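Local coordinates for putative uncharacterized protein (Emericella nidulans, PDB 3PGB) that probably oxidises primary amines, as copper amine oxidases with a topaquinone cofactor do, and binds copper and calcium ions, at residues Asn537-Asp543 and Asp687-Asn693; Thr550-Val556 and Gln575-Ile581; His582-Arg588 and Phe677-Leu683. One frame throughout, in Å; residues are numbered along the deposited sequence.

Contact 1: residues Asn537-Asp543 and Asp687-Asn693. With CA (calcium ion), chain F.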
# COMPACT_ATOMS: atom_id res chain seq x y z
N ASN A 537 0.47 -2.28 17.93
CA ASN A 537 1.55 -1.36 18.30
C ASN A 537 2.91 -1.99 18.07
O ASN A 537 3.12 -3.14 18.45
CB ASN A 537 1.44 -0.92 19.77
CG ASN A 537 2.32 0.29 20.09
OD1 ASN A 537 3.27 0.19 20.87
ND2 ASN A 537 2.00 1.42 19.48
N PHE A 538 3.82 -1.23 17.47
CA PHE A 538 5.17 -1.70 17.19
C PHE A 538 6.19 -0.76 17.81
O PHE A 538 6.06 0.46 17.71
CB PHE A 538 5.40 -1.77 15.68
CG PHE A 538 4.74 -2.95 15.02
CD1 PHE A 538 3.43 -2.89 14.61
CD2 PHE A 538 5.45 -4.12 14.81
CE1 PHE A 538 2.82 -3.97 13.99
CE2 PHE A 538 4.85 -5.21 14.19
CZ PHE A 538 3.54 -5.14 13.79
N LYS A 539 7.22 -1.33 18.44
CA LYS A 539 8.33 -0.55 18.99
C LYS A 539 9.45 -0.45 17.95
O LYS A 539 9.97 -1.47 17.49
CB LYS A 539 8.85 -1.20 20.26
CG LYS A 539 9.93 -0.39 20.99
CD LYS A 539 10.46 -1.15 22.18
CE LYS A 539 11.47 -0.35 22.96
NZ LYS A 539 11.99 -1.11 24.14
N ALA A 540 9.82 0.78 17.59
CA ALA A 540 10.90 1.04 16.64
C ALA A 540 11.98 1.89 17.32
O ALA A 540 11.90 3.11 17.33
CB ALA A 540 10.35 1.74 15.40
N ASP A 541 12.98 1.23 17.89
CA ASP A 541 14.06 1.93 18.58
C ASP A 541 15.16 2.31 17.60
O ASP A 541 16.23 1.70 17.58
CB ASP A 541 14.62 1.05 19.71
CG ASP A 541 15.63 1.79 20.59
OD1 ASP A 541 15.84 3.00 20.39
OD2 ASP A 541 16.21 1.15 21.48
N PHE A 542 14.90 3.32 16.78
CA PHE A 542 15.91 3.83 15.85
C PHE A 542 17.08 4.42 16.63
O PHE A 542 16.86 5.24 17.52
CB PHE A 542 15.34 4.93 14.95
CG PHE A 542 14.27 4.47 14.02
CD1 PHE A 542 14.58 3.98 12.77
CD2 PHE A 542 12.95 4.51 14.41
CE1 PHE A 542 13.60 3.55 11.92
CE2 PHE A 542 11.96 4.09 13.57
CZ PHE A 542 12.28 3.60 12.32
N ASP A 543 18.30 4.01 16.30
CA ASP A 543 19.50 4.66 16.81
C ASP A 543 20.31 5.14 15.61
O ASP A 543 21.35 4.55 15.28
CB ASP A 543 20.33 3.70 17.67
CG ASP A 543 19.68 3.39 19.01
OD1 ASP A 543 18.70 4.07 19.41
OD2 ASP A 543 20.15 2.46 19.68
N ASP A 687 18.28 9.62 23.23
CA ASP A 687 17.86 8.30 22.76
C ASP A 687 16.34 8.23 22.78
O ASP A 687 15.72 8.25 23.83
CB ASP A 687 18.47 7.19 23.63
CG ASP A 687 18.25 5.79 23.06
OD1 ASP A 687 17.36 5.61 22.19
OD2 ASP A 687 18.97 4.85 23.49
N LEU A 688 15.74 8.15 21.60
CA LEU A 688 14.28 8.11 21.50
C LEU A 688 13.80 6.75 20.99
O LEU A 688 14.56 5.99 20.38
CB LEU A 688 13.76 9.25 20.61
CG LEU A 688 14.43 9.52 19.26
CD1 LEU A 688 14.08 8.42 18.26
CD2 LEU A 688 14.04 10.90 18.72
N VAL A 689 12.54 6.45 21.27
CA VAL A 689 11.87 5.28 20.75
C VAL A 689 10.62 5.75 20.03
O VAL A 689 9.83 6.52 20.58
CB VAL A 689 11.45 4.32 21.88
CG1 VAL A 689 10.75 3.09 21.31
CG2 VAL A 689 12.65 3.91 22.68
N VAL A 690 10.44 5.31 18.78
CA VAL A 690 9.24 5.61 18.03
C VAL A 690 8.29 4.42 18.16
O VAL A 690 8.64 3.30 17.81
CB VAL A 690 9.55 5.88 16.56
CG1 VAL A 690 8.28 6.26 15.80
CG2 VAL A 690 10.59 6.99 16.46
N TRP A 691 7.11 4.68 18.71
CA TRP A 691 6.06 3.68 18.87
C TRP A 691 5.02 3.88 17.76
O TRP A 691 4.38 4.92 17.70
CB TRP A 691 5.40 3.81 20.25
CG TRP A 691 6.35 3.82 21.40
CD1 TRP A 691 6.99 4.91 21.93
CD2 TRP A 691 6.79 2.70 22.17
NE1 TRP A 691 7.79 4.53 22.97
CE2 TRP A 691 7.68 3.18 23.14
CE3 TRP A 691 6.51 1.33 22.13
CZ2 TRP A 691 8.30 2.34 24.07
CZ3 TRP A 691 7.12 0.50 23.05
CH2 TRP A 691 8.00 1.01 24.01
N LEU A 692 4.86 2.88 16.90
CA LEU A 692 4.00 2.99 15.71
C LEU A 692 2.81 2.07 15.78
O LEU A 692 2.95 0.90 16.15
CB LEU A 692 4.79 2.63 14.45
CG LEU A 692 6.01 3.48 14.14
CD1 LEU A 692 6.78 2.84 13.00
CD2 LEU A 692 5.60 4.92 13.81
N ASN A 693 1.64 2.58 15.41
CA ASN A 693 0.45 1.75 15.26
C ASN A 693 0.18 1.41 13.80
O ASN A 693 0.10 2.29 12.94
CB ASN A 693 -0.79 2.43 15.85
CG ASN A 693 -0.86 2.31 17.37
OD1 ASN A 693 -0.45 1.30 17.94
ND2 ASN A 693 -1.40 3.33 18.02
CA CA F . 16.78 5.14 19.97
O HOH W 1 17.34 7.42 19.06
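N537 and N693 face each other as a non-hydrogen-bonded pair of two antiparallel strands. ND2 of N537 gives an almost straight bond of 2.9 Å to OD1 of N693, lying in its own amide plane but arriving above the carbonyl plane of the acceptor. The other amide ends are engaged too: OD1 of N537 meets S658, and ND2 of N693 reaches the carbonyls of W641 and Y644. F538 with L692, and A540 with V690, each exchange two backbone bonds. Between them K539 lays CG over the six-membered ring of W691, 4.0 Å from its centroid; its long methylene chain can cover an indole while NZ reaches E379 and the carbonyl of P656. W691 NE1 is taken by T649. Past the ladder, aspartates supply the hard oxygen ligands that calcium prefers: OD1 of D541, D543 and D687 bind it at 2.3 to 2.4 Å, joined by the carbonyls of F542 and L688 and a water that accepts from N of L688. The second carboxylate oxygens all meet K114, which would offset some of their charge. This is an acidic calcium site where the two strands part at the end of their ladder, like those in other copper amine oxidases.

Contact 2: residues Thr550-Val556 and Gln575-Ile581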
# COMPACT_ATOMS: atom_id res chain seq x y z
N THR A 550 16.89 12.96 16.90
CA THR A 550 15.78 13.92 17.00
C THR A 550 14.72 13.61 15.94
O THR A 550 15.05 13.19 14.84
CB THR A 550 16.25 15.37 16.78
OG1 THR A 550 17.37 15.66 17.63
CG2 THR A 550 15.12 16.36 17.07
N ILE A 551 13.45 13.83 16.28
CA ILE A 551 12.37 13.70 15.30
C ILE A 551 12.18 15.04 14.60
O ILE A 551 12.01 16.06 15.26
CB ILE A 551 11.04 13.31 15.95
CG1 ILE A 551 11.13 11.92 16.59
CG2 ILE A 551 9.92 13.37 14.93
CD1 ILE A 551 11.63 10.83 15.66
N GLU A 552 12.23 15.04 13.27
CA GLU A 552 11.97 16.24 12.50
C GLU A 552 10.71 16.02 11.69
O GLU A 552 10.53 14.97 11.08
CB GLU A 552 13.13 16.57 11.56
CG GLU A 552 12.96 17.94 10.88
CD GLU A 552 14.12 18.31 9.97
OE1 GLU A 552 14.29 19.52 9.68
OE2 GLU A 552 14.86 17.41 9.54
N LEU A 553 9.83 17.02 11.72
CA LEU A 553 8.63 17.03 10.89
C LEU A 553 8.90 17.95 9.72
O LEU A 553 9.21 19.13 9.90
CB LEU A 553 7.41 17.51 11.69
CG LEU A 553 7.12 16.76 12.99
CD1 LEU A 553 5.96 17.41 13.74
CD2 LEU A 553 6.85 15.30 12.72
N VAL A 554 8.82 17.39 8.52
CA VAL A 554 9.00 18.16 7.31
C VAL A 554 7.67 18.12 6.61
O VAL A 554 7.19 17.05 6.22
CB VAL A 554 10.07 17.58 6.40
CG1 VAL A 554 10.15 18.39 5.10
CG2 VAL A 554 11.40 17.58 7.11
N SER A 555 7.08 19.30 6.46
CA SER A 555 5.71 19.43 6.02
C SER A 555 5.67 20.19 4.70
O SER A 555 6.47 21.10 4.48
CB SER A 555 4.92 20.16 7.10
OG SER A 555 3.82 19.37 7.52
N VAL A 556 4.74 19.82 3.83
CA VAL A 556 4.50 20.56 2.59
C VAL A 556 3.20 21.32 2.80
O VAL A 556 2.15 20.71 3.00
CB VAL A 556 4.38 19.61 1.37
CG1 VAL A 556 4.14 20.40 0.11
CG2 VAL A 556 5.64 18.78 1.23
N GLN A 575 5.45 25.43 0.20
CA GLN A 575 6.71 25.62 0.91
C GLN A 575 6.95 24.43 1.84
O GLN A 575 6.02 23.70 2.18
CB GLN A 575 6.60 26.90 1.73
CG GLN A 575 7.87 27.40 2.37
CD GLN A 575 7.61 28.61 3.25
OE1 GLN A 575 7.85 28.57 4.47
NE2 GLN A 575 7.10 29.69 2.65
N LEU A 576 8.21 24.24 2.24
CA LEU A 576 8.53 23.27 3.29
C LEU A 576 8.38 23.96 4.63
O LEU A 576 8.81 25.10 4.79
CB LEU A 576 9.96 22.74 3.16
CG LEU A 576 10.28 21.71 2.08
CD1 LEU A 576 11.69 21.18 2.27
CD2 LEU A 576 9.27 20.56 2.10
N GLY A 577 7.76 23.27 5.58
CA GLY A 577 7.71 23.73 6.96
C GLY A 577 8.46 22.76 7.86
O GLY A 577 8.05 21.62 8.00
N ARG A 578 9.56 23.22 8.46
CA ARG A 578 10.40 22.35 9.28
C ARG A 578 10.35 22.68 10.76
O ARG A 578 10.39 23.84 11.15
CB ARG A 578 11.84 22.42 8.82
CG ARG A 578 12.00 22.12 7.36
CD ARG A 578 13.32 21.47 7.09
NE ARG A 578 13.81 21.79 5.77
CZ ARG A 578 14.99 21.41 5.31
NH1 ARG A 578 15.80 20.67 6.06
NH2 ARG A 578 15.36 21.78 4.08
N SER A 579 10.27 21.63 11.58
CA SER A 579 10.28 21.77 13.03
C SER A 579 10.78 20.48 13.65
O SER A 579 10.53 19.39 13.13
CB SER A 579 8.87 22.08 13.55
OG SER A 579 8.01 20.96 13.40
N PHE A 580 11.49 20.60 14.78
CA PHE A 580 11.91 19.45 15.55
C PHE A 580 10.97 19.26 16.73
O PHE A 580 10.56 20.23 17.35
CB PHE A 580 13.33 19.65 16.07
CG PHE A 580 14.37 19.76 14.99
CD1 PHE A 580 14.81 18.63 14.31
CD2 PHE A 580 14.93 20.99 14.67
CE1 PHE A 580 15.78 18.73 13.31
CE2 PHE A 580 15.90 21.10 13.67
CZ PHE A 580 16.33 19.96 12.99
N ILE A 581 10.63 18.01 17.04
CA ILE A 581 9.91 17.72 18.28
C ILE A 581 10.90 17.92 19.43
O ILE A 581 11.95 17.29 19.46
CB ILE A 581 9.35 16.28 18.30
CG1 ILE A 581 8.21 16.16 17.29
CG2 ILE A 581 8.84 15.92 19.70
CD1 ILE A 581 7.57 14.79 17.24
O HOH W 2 12.72 14.96 18.72
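The ring of F580 is met obliquely by two side chains of the facing strand, CG2 of T550 at 3.6 Å from CD1 and CD of E552 at 3.8 Å from CE1, while the carbonyl oxygen of I551 lies at its edge, near the ring plane. The carboxylate of E552 is turned only 17° from that ring. At the other flat group, the guanidinium of R578, OE1 of E552 sits at the edge but stays 4.1 Å from NH1, beyond a salt bridge; the closer touch is OE1 to CD of R578, and NH1 pairs instead with E612. These residues belong to a long antiparallel beta hairpin, consistent with one of the arms with which the subunits of copper amine oxidases embrace. V554, V556, L576 and R578 all pack on the second subunit, on its Y521, M531 and G520, and L576 also makes backbone hydrogen bonds with it.

Beta-branched V554 and V556 suit the extended backbone of the ladder. CD2 of L576 fits against CG1 of V554 at 3.8 Å and then CG2 of V556, on the part of this face that meets the second subunit. On the reverse face come L553, S579, S555 and G577; there S555 OG turns to T597 of the adjoining strand. L553 and S579, like S555 and G577, exchange paired backbone bonds. Nearer the hairpin's base, I551 and I581 lie side by side: with CG2 of I551 anti to its own nitrogen, the methyl comes 3.6 Å from CD1 of I581. N of I581 bonds to O of I551 at 3.0 Å, and one water closes the ladder, accepting from N of I551 at 2.8 Å and donating to O of I581 at 2.6 Å.

Contact 3: residues His582-Arg588 and Phe677-Leu683. With CA (calcium ion), chain E.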
# COMPACT_ATOMS: atom_id res chain seq x y z
N HIS A 582 10.58 18.83 20.34
CA HIS A 582 11.51 19.20 21.41
C HIS A 582 11.36 18.35 22.66
O HIS A 582 12.33 18.14 23.39
CB HIS A 582 11.29 20.66 21.81
CG HIS A 582 11.60 21.63 20.72
ND1 HIS A 582 12.86 21.77 20.19
CD2 HIS A 582 10.81 22.52 20.08
CE1 HIS A 582 12.84 22.71 19.25
NE2 HIS A 582 11.61 23.18 19.16
N SER A 583 10.14 17.87 22.90
CA SER A 583 9.80 17.27 24.17
C SER A 583 8.68 16.24 24.03
O SER A 583 7.93 16.24 23.05
CB SER A 583 9.41 18.39 25.15
OG SER A 583 8.13 18.19 25.73
N GLU A 584 8.57 15.36 25.03
CA GLU A 584 7.49 14.39 25.10
C GLU A 584 6.09 15.03 25.23
O GLU A 584 5.08 14.34 25.05
CB GLU A 584 7.72 13.44 26.28
CG GLU A 584 8.86 12.47 26.06
CD GLU A 584 9.07 11.53 27.24
OE1 GLU A 584 8.64 11.87 28.37
OE2 GLU A 584 9.66 10.45 27.05
N ASP A 585 6.04 16.31 25.56
CA ASP A 585 4.76 17.01 25.67
C ASP A 585 4.07 17.13 24.31
O ASP A 585 2.83 17.15 24.24
CB ASP A 585 4.93 18.41 26.29
CG ASP A 585 5.46 18.36 27.72
OD1 ASP A 585 5.11 17.42 28.47
OD2 ASP A 585 6.22 19.28 28.11
N GLU A 586 4.86 17.17 23.24
CA GLU A 586 4.36 17.37 21.88
C GLU A 586 4.71 16.17 20.98
O GLU A 586 4.86 16.31 19.76
CB GLU A 586 4.94 18.67 21.30
CG GLU A 586 6.47 18.70 21.28
CD GLU A 586 7.06 20.02 20.79
OE1 GLU A 586 7.97 20.53 21.47
OE2 GLU A 586 6.63 20.53 19.73
N ALA A 587 4.82 14.99 21.58
CA ALA A 587 5.34 13.81 20.88
C ALA A 587 4.28 12.74 20.58
O ALA A 587 4.62 11.61 20.27
CB ALA A 587 6.48 13.20 21.69
N ARG A 588 3.00 13.10 20.68
CA ARG A 588 1.92 12.16 20.36
C ARG A 588 1.09 12.76 19.22
O ARG A 588 0.30 13.68 19.43
CB ARG A 588 1.04 11.90 21.58
CG ARG A 588 1.77 11.28 22.75
CD ARG A 588 0.83 11.00 23.91
NE ARG A 588 0.07 9.76 23.72
CZ ARG A 588 -0.89 9.33 24.54
NH1 ARG A 588 -1.23 10.03 25.62
NH2 ARG A 588 -1.52 8.19 24.28
N PHE A 677 4.46 7.12 30.38
CA PHE A 677 5.74 7.30 29.68
C PHE A 677 6.00 8.78 29.37
O PHE A 677 7.15 9.17 29.17
CB PHE A 677 5.76 6.53 28.35
CG PHE A 677 5.94 5.04 28.49
CD1 PHE A 677 5.58 4.35 29.65
CD2 PHE A 677 6.44 4.31 27.41
CE1 PHE A 677 5.74 2.96 29.74
CE2 PHE A 677 6.60 2.93 27.48
CZ PHE A 677 6.25 2.26 28.65
N PHE A 678 4.93 9.57 29.30
CA PHE A 678 5.01 10.97 28.87
C PHE A 678 5.05 11.92 30.07
O PHE A 678 4.02 12.29 30.64
CB PHE A 678 3.85 11.29 27.92
CG PHE A 678 3.82 10.40 26.72
CD1 PHE A 678 4.48 10.77 25.55
CD2 PHE A 678 3.20 9.16 26.77
CE1 PHE A 678 4.49 9.93 24.44
CE2 PHE A 678 3.21 8.32 25.68
CZ PHE A 678 3.86 8.70 24.50
N ASN A 679 6.28 12.27 30.45
CA ASN A 679 6.57 13.13 31.59
C ASN A 679 7.57 14.22 31.19
O ASN A 679 8.56 14.46 31.89
CB ASN A 679 7.11 12.30 32.77
CG ASN A 679 8.38 11.54 32.43
OD1 ASN A 679 8.64 11.24 31.26
ND2 ASN A 679 9.18 11.23 33.45
N GLY A 680 7.31 14.85 30.05
CA GLY A 680 8.03 16.06 29.63
C GLY A 680 9.52 15.97 29.38
O GLY A 680 10.20 16.99 29.38
N GLU A 681 10.04 14.76 29.17
CA GLU A 681 11.46 14.58 28.90
C GLU A 681 11.84 15.09 27.52
O GLU A 681 11.03 15.07 26.59
CB GLU A 681 11.85 13.10 29.01
CG GLU A 681 11.75 12.52 30.40
CD GLU A 681 12.30 11.12 30.47
OE1 GLU A 681 11.59 10.17 30.07
OE2 GLU A 681 13.45 10.96 30.95
N SER A 682 13.08 15.55 27.39
CA SER A 682 13.57 16.13 26.14
C SER A 682 13.82 15.04 25.11
O SER A 682 14.37 13.98 25.42
CB SER A 682 14.85 16.92 26.38
OG SER A 682 15.37 17.45 25.17
N LEU A 683 13.42 15.32 23.87
CA LEU A 683 13.67 14.43 22.75
C LEU A 683 14.58 15.13 21.73
O LEU A 683 14.63 14.74 20.57
CB LEU A 683 12.35 14.00 22.09
CG LEU A 683 11.33 13.29 23.00
CD1 LEU A 683 10.01 13.11 22.28
CD2 LEU A 683 11.86 11.95 23.49
CA CA E . 9.33 9.80 29.55
O HOH W 3 14.72 20.20 24.17
O HOH W 4 5.01 14.75 28.25
O HOH W 5 9.33 8.25 31.34
O HOH W 6 10.06 7.76 28.43
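R588 lays its aliphatic stem across one face of the F678 ring, CD standing 3.8 Å from the ring centroid and only 8° off the normal. A bend at chi3 (80°) then brings the guanidinium over the ring, nearly parallel to it (planes 16° apart), so that CZ makes an off-centre cation-pi contact. Long methylenes ending in a flat cation suit such a place, because both parts can cover an aromatic surface; the polar end is held by Q647 through NE. The carbonyl oxygen of E584 lies at the edge of the same ring.

E584 itself is the centre of the contact. Its chain is extended beyond CG, which carries the carboxylate into the opposing loop, where both oxygens chelate a calcium ion, OE1 at 2.5 Å and OE2 at 2.6 Å. OE1 also accepts from N of N679 at 3.2 Å, and weakly from N of E681, while OE2 takes the backbone N of R650. Such donors would reinforce the negative, metal-binding form. The two backbones are pinned by N of E584 to O of E681 at 2.9 Å and N of L683 to O of H582. L683 packs CD1 against CB of A587 at 3.6 Å and CD2 near CG of E584. OG of S583 accepts from N of D585, forming an ST turn, and D585 in turn shares a water with N of G680, whose positive phi suits glycine.

The calcium shell is completed by the carbonyl oxygen of F677, the side chain of N679, OE1 of E681, which H652 also holds, and two waters. Sevenfold coordination, with one bidentate glutamate, makes this a characteristic calcium site, tying two irregular loops of the enzyme domain together.

In the fold
Contact 1 is the buried member, while contacts 2 and 3 are only partly covered. Strand 686-698 in contact 1 and strand 548-562 in contact 2 are neighbours in the sheet, where L688 and V690 pack on I551; the chain then passes directly from contact 2 into contact 3, and I581 rests on L683 and A587. W691 also touches F677, linking contact 1 with contact 3. The chemistry follows the setting. Contact 1 combines a regular ladder with a calcium site rich in aspartates, contact 2 is a ladder without metal, part of one face of which meets the second subunit, and contact 3 has scarcely any ladder, its loops being joined by a calcium ion bound by glutamates and by a few backbone bonds.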